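Local coordinates for protein VESB protease (Vibrio cholerae, PDB 4LK4) that probably hydrolyses proteins as a secreted serine endopeptidase of the trypsin-like S1 family, at residues A[50-55]-A[212-217]; A[54-59]-A[101-106]. The protein carries 1 engineered substitution. One frame throughout, in Å; residues are numbered along the deposited sequence.

Interaction 1: A[50-55]-A[212-217]; sequences YVLTAA and LGIVSW
Leu52 and Ala54 meet Ile214 in a buried apolar contact at the interface of two antiparallel β-sheets of the trypsin fold. Strand 50-53 belongs to the closed six-stranded barrel and strand 211-216 to a second antiparallel sheet, which includes strands 202-205 and 229-233, so the segments meet through side chains, and no hydrogen bond passes between them.

Ile214 carries most of the contact. Its CG1 lies beside its own backbone N (chi1 -56°), and the extended second torsion (164°) sends CD1 out to the leucine. CD1 comes within 3.7 Å of Leu52 CD1 and 3.8 Å of Leu52 CG, the two side chains running across each other at a slant. The same methyl also rests 3.7 Å from Thr53 O. The other branch, CG2, approaches the peptide between Thr53 and Ala54, with Ile214 CG2 3.8 Å from Thr53 C and 3.9 Å from Ala54 N. The forked side chain thus touches both the oxygen and the nitrogen ends of this peptide group. Farther on, Ala54 CB lies 4.1 Å from Ile214 CG2 and 3.8 Å from the carbonyl oxygen Val215 O.

The side chain of Thr53 starts away from this interface, and its OG1 hydrogen-bonds to Gly42 O on the neighbouring barrel strand 39-46. Leu52 continues the apolar layer toward Leu46 and Ile106, while Ile214 also packs on Ile104 and Thr232.

With methyl groups meeting methyls and peptide atoms from both segments, cohesion rests on dispersion and the exclusion of water. No directional bond fixes the contact; the two branches of Ile214 match it by shape, and each strand pairs in its own sheet, Thr53 with Ala105 and Leu212 with Ile203.

Interaction 2: A[54-59]-A[101-106]; sequences AAHCFD and LNDIAI
His56 and Asp103 are joined by paired hydrogen bonds, which can be followed outward along the histidine. His56 CB lies 3.7 Å from Asp103 OD1, the oxygen that also accepts a hydrogen bond from His56 N (2.8 Å). Beyond CG, ND1 donates to Asp103 OD2 at 2.7 Å, its N-H pointing fairly straight at the oxygen. The acceptor sits only 6° out of the ring plane, although ring and carboxylate are turned 38° against each other. A weak second bond runs from ND1 to OD1. The next ring atom, CE1, comes close to Ser216 O.

Both carboxylate oxygens use their syn lone pairs, so backbone and ring of one residue grip the two ends of one carboxylate and limit its rotation. Asp103 reaches them with CG anti to its backbone N (chi1 -169°), and OD2 takes a further bond from Ser216 OG.

Next to this polar centre, Ala105 CB lies 3.7 Å from Ala55 CA and touches Phe58 CE2 at the ring's edge.

The histidine in a TAAHC sequence, bonded through ND1 to the aspartate of a DIAI sequence, is consistent with the His-Asp pair of the catalytic triad in trypsin-like proteases.

In the fold
From the N terminus, the chain runs along barrel strand 50-53 into the loop with His56, and both contacts start from this stretch, sharing Ala54 and Ala55. Interaction 2 closes the shorter excursion, returning at 101-106 after strands 66-70 and 82-91 and leading into strand 105-109, which neighbours 50-53 in the barrel. Interaction 1 closes a far longer path at 212-217, in the second antiparallel sheet of the trypsin domain, and largely encloses interaction 2. Interaction 2 ties together loops at the ends of two neighbouring barrel strands; interaction 1 joins the barrel to the second sheet. The two contacts meet at Asp103 and Ser216.

Interaction 1: A[50-55]-A[212-217]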
# COMPACT_ATOMS: atom_id res chain seq x y z
N TYR A 50 4.83 -3.01 9.34
CA TYR A 50 4.17 -2.82 8.05
C TYR A 50 2.69 -3.10 8.04
O TYR A 50 2.22 -4.09 8.59
CB TYR A 50 4.83 -3.67 7.00
CG TYR A 50 6.30 -3.40 6.85
CD1 TYR A 50 6.73 -2.25 6.20
CD2 TYR A 50 7.27 -4.29 7.34
CE1 TYR A 50 8.08 -1.98 6.05
CE2 TYR A 50 8.64 -4.03 7.18
CZ TYR A 50 9.03 -2.87 6.53
OH TYR A 50 10.35 -2.57 6.36
N VAL A 51 1.98 -2.21 7.36
CA VAL A 51 0.55 -2.29 7.15
C VAL A 51 0.24 -2.27 5.66
O VAL A 51 0.86 -1.53 4.90
CB VAL A 51 -0.09 -1.07 7.79
CG1 VAL A 51 -1.53 -0.93 7.37
CG2 VAL A 51 0.04 -1.16 9.30
N LEU A 52 -0.71 -3.09 5.24
CA LEU A 52 -1.13 -3.21 3.85
C LEU A 52 -2.43 -2.47 3.71
O LEU A 52 -3.33 -2.60 4.56
CB LEU A 52 -1.37 -4.67 3.50
CG LEU A 52 -1.88 -4.97 2.10
CD1 LEU A 52 -0.95 -4.43 1.03
CD2 LEU A 52 -2.09 -6.47 1.92
N THR A 53 -2.54 -1.68 2.65
CA THR A 53 -3.73 -0.86 2.45
C THR A 53 -3.83 -0.48 0.98
O THR A 53 -3.11 -1.02 0.17
CB THR A 53 -3.68 0.38 3.36
OG1 THR A 53 -4.98 0.99 3.38
CG2 THR A 53 -2.72 1.40 2.85
N ALA A 54 -4.72 0.44 0.65
CA ALA A 54 -5.00 0.83 -0.72
C ALA A 54 -4.20 2.09 -1.03
O ALA A 54 -4.03 2.93 -0.16
CB ALA A 54 -6.49 1.09 -0.88
N ALA A 55 -3.68 2.25 -2.25
CA ALA A 55 -2.90 3.49 -2.53
C ALA A 55 -3.75 4.74 -2.55
O ALA A 55 -3.30 5.81 -2.12
CB ALA A 55 -2.13 3.39 -3.83
N LEU A 212 -7.14 -12.22 0.70
CA LEU A 212 -7.11 -12.37 -0.73
C LEU A 212 -7.05 -10.99 -1.39
O LEU A 212 -6.58 -10.85 -2.51
CB LEU A 212 -8.39 -13.06 -1.18
CG LEU A 212 -8.59 -13.29 -2.68
CD1 LEU A 212 -7.62 -14.32 -3.19
CD2 LEU A 212 -10.00 -13.77 -2.95
N GLY A 213 -7.56 -9.96 -0.74
CA GLY A 213 -7.76 -8.72 -1.43
C GLY A 213 -7.76 -7.52 -0.53
O GLY A 213 -7.77 -7.66 0.69
N ILE A 214 -7.78 -6.34 -1.17
CA ILE A 214 -7.83 -5.04 -0.51
C ILE A 214 -9.00 -4.23 -1.06
O ILE A 214 -9.14 -4.08 -2.27
CB ILE A 214 -6.56 -4.22 -0.79
CG1 ILE A 214 -5.31 -4.98 -0.38
CG2 ILE A 214 -6.56 -2.92 -0.01
CD1 ILE A 214 -4.05 -4.42 -0.98
N VAL A 215 -9.82 -3.65 -0.20
CA VAL A 215 -10.97 -2.92 -0.69
C VAL A 215 -10.51 -1.73 -1.51
O VAL A 215 -9.71 -0.94 -1.01
CB VAL A 215 -11.84 -2.47 0.47
CG1 VAL A 215 -12.97 -1.57 -0.02
CG2 VAL A 215 -12.39 -3.70 1.18
N SER A 216 -10.98 -1.61 -2.75
CA SER A 216 -10.54 -0.53 -3.64
C SER A 216 -11.69 0.41 -4.05
O SER A 216 -11.69 1.56 -3.71
CB SER A 216 -9.81 -1.09 -4.87
OG SER A 216 -9.40 -0.04 -5.79
N TRP A 217 -12.68 -0.09 -4.77
CA TRP A 217 -13.77 0.81 -5.25
C TRP A 217 -15.00 0.02 -5.69
O TRP A 217 -15.03 -1.21 -5.53
CB TRP A 217 -13.25 1.72 -6.37
CG TRP A 217 -12.96 1.03 -7.66
CD1 TRP A 217 -11.80 0.40 -8.01
CD2 TRP A 217 -13.81 0.95 -8.82
NE1 TRP A 217 -11.88 -0.08 -9.30
CE2 TRP A 217 -13.11 0.23 -9.81
CE3 TRP A 217 -15.11 1.40 -9.10
CZ2 TRP A 217 -13.65 -0.03 -11.05
CZ3 TRP A 217 -15.66 1.11 -10.34
CH2 TRP A 217 -14.93 0.41 -11.30

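Interaction 2: A[54-59]-A[101-106]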
# COMPACT_ATOMS: atom_id res chain seq x y z
N ALA A 54 -4.72 0.44 0.65
CA ALA A 54 -5.00 0.83 -0.72
C ALA A 54 -4.20 2.09 -1.03
O ALA A 54 -4.03 2.93 -0.16
CB ALA A 54 -6.49 1.09 -0.88
N ALA A 55 -3.68 2.25 -2.25
CA ALA A 55 -2.90 3.49 -2.53
C ALA A 55 -3.75 4.74 -2.55
O ALA A 55 -3.30 5.81 -2.12
CB ALA A 55 -2.13 3.39 -3.83
N HIS A 56 -4.97 4.65 -3.04
CA HIS A 56 -5.74 5.89 -3.16
C HIS A 56 -6.15 6.52 -1.81
O HIS A 56 -6.49 7.68 -1.78
CB HIS A 56 -6.95 5.71 -4.06
CG HIS A 56 -8.12 5.14 -3.37
ND1 HIS A 56 -8.41 3.79 -3.40
CD2 HIS A 56 -9.11 5.73 -2.65
CE1 HIS A 56 -9.52 3.57 -2.72
NE2 HIS A 56 -9.96 4.73 -2.26
N CYS A 57 -6.08 5.78 -0.71
CA CYS A 57 -6.21 6.36 0.63
C CYS A 57 -5.23 7.53 0.87
O CYS A 57 -5.44 8.35 1.77
CB CYS A 57 -5.95 5.29 1.69
SG CYS A 57 -7.19 3.97 1.70
N PHE A 58 -4.15 7.58 0.09
CA PHE A 58 -3.16 8.62 0.27
C PHE A 58 -3.04 9.58 -0.89
O PHE A 58 -2.09 10.33 -0.93
CB PHE A 58 -1.80 7.98 0.59
CG PHE A 58 -1.86 7.00 1.70
CD1 PHE A 58 -2.00 7.42 2.99
CD2 PHE A 58 -1.80 5.66 1.46
CE1 PHE A 58 -2.08 6.54 4.03
CE2 PHE A 58 -1.88 4.76 2.48
CZ PHE A 58 -2.05 5.21 3.78
N ASP A 59 -4.01 9.62 -1.81
CA ASP A 59 -3.97 10.60 -2.91
C ASP A 59 -3.63 12.00 -2.39
O ASP A 59 -2.83 12.73 -2.99
CB ASP A 59 -5.30 10.67 -3.69
CG ASP A 59 -5.55 9.45 -4.61
OD1 ASP A 59 -4.60 8.82 -5.11
OD2 ASP A 59 -6.75 9.15 -4.86
N LEU A 101 -6.17 1.33 -11.05
CA LEU A 101 -5.35 0.13 -11.16
C LEU A 101 -4.09 0.20 -10.28
O LEU A 101 -3.55 1.26 -10.01
CB LEU A 101 -4.93 -0.16 -12.61
CG LEU A 101 -6.04 -0.29 -13.67
CD1 LEU A 101 -5.42 -0.59 -15.02
CD2 LEU A 101 -7.08 -1.35 -13.33
N ASN A 102 -3.65 -0.97 -9.85
CA ASN A 102 -2.53 -1.15 -8.97
C ASN A 102 -2.72 -0.35 -7.71
O ASN A 102 -1.80 0.31 -7.25
CB ASN A 102 -1.24 -0.80 -9.68
CG ASN A 102 -1.16 -1.44 -11.04
OD1 ASN A 102 -1.31 -2.66 -11.18
ND2 ASN A 102 -0.98 -0.62 -12.06
N ASP A 103 -3.92 -0.45 -7.15
CA ASP A 103 -4.31 0.34 -6.00
C ASP A 103 -3.82 -0.36 -4.76
O ASP A 103 -4.57 -1.04 -4.08
CB ASP A 103 -5.82 0.51 -5.97
CG ASP A 103 -6.29 1.52 -4.94
OD1 ASP A 103 -5.47 2.31 -4.43
OD2 ASP A 103 -7.52 1.52 -4.66
N ILE A 104 -2.54 -0.21 -4.47
CA ILE A 104 -1.97 -0.85 -3.32
C ILE A 104 -0.86 -0.01 -2.75
O ILE A 104 -0.15 0.68 -3.47
CB ILE A 104 -1.48 -2.24 -3.70
CG1 ILE A 104 -1.04 -3.02 -2.46
CG2 ILE A 104 -0.36 -2.16 -4.74
CD1 ILE A 104 -0.76 -4.48 -2.73
N ALA A 105 -0.71 -0.09 -1.42
CA ALA A 105 0.28 0.68 -0.69
C ALA A 105 0.71 -0.01 0.58
O ALA A 105 -0.03 -0.76 1.15
CB ALA A 105 -0.29 2.06 -0.35
N ILE A 106 1.92 0.32 1.04
CA ILE A 106 2.44 -0.15 2.32
C ILE A 106 2.65 1.07 3.22
O ILE A 106 3.19 2.07 2.78
CB ILE A 106 3.82 -0.84 2.16
CG1 ILE A 106 3.67 -2.15 1.38
CG2 ILE A 106 4.48 -1.10 3.51
CD1 ILE A 106 2.72 -3.13 2.01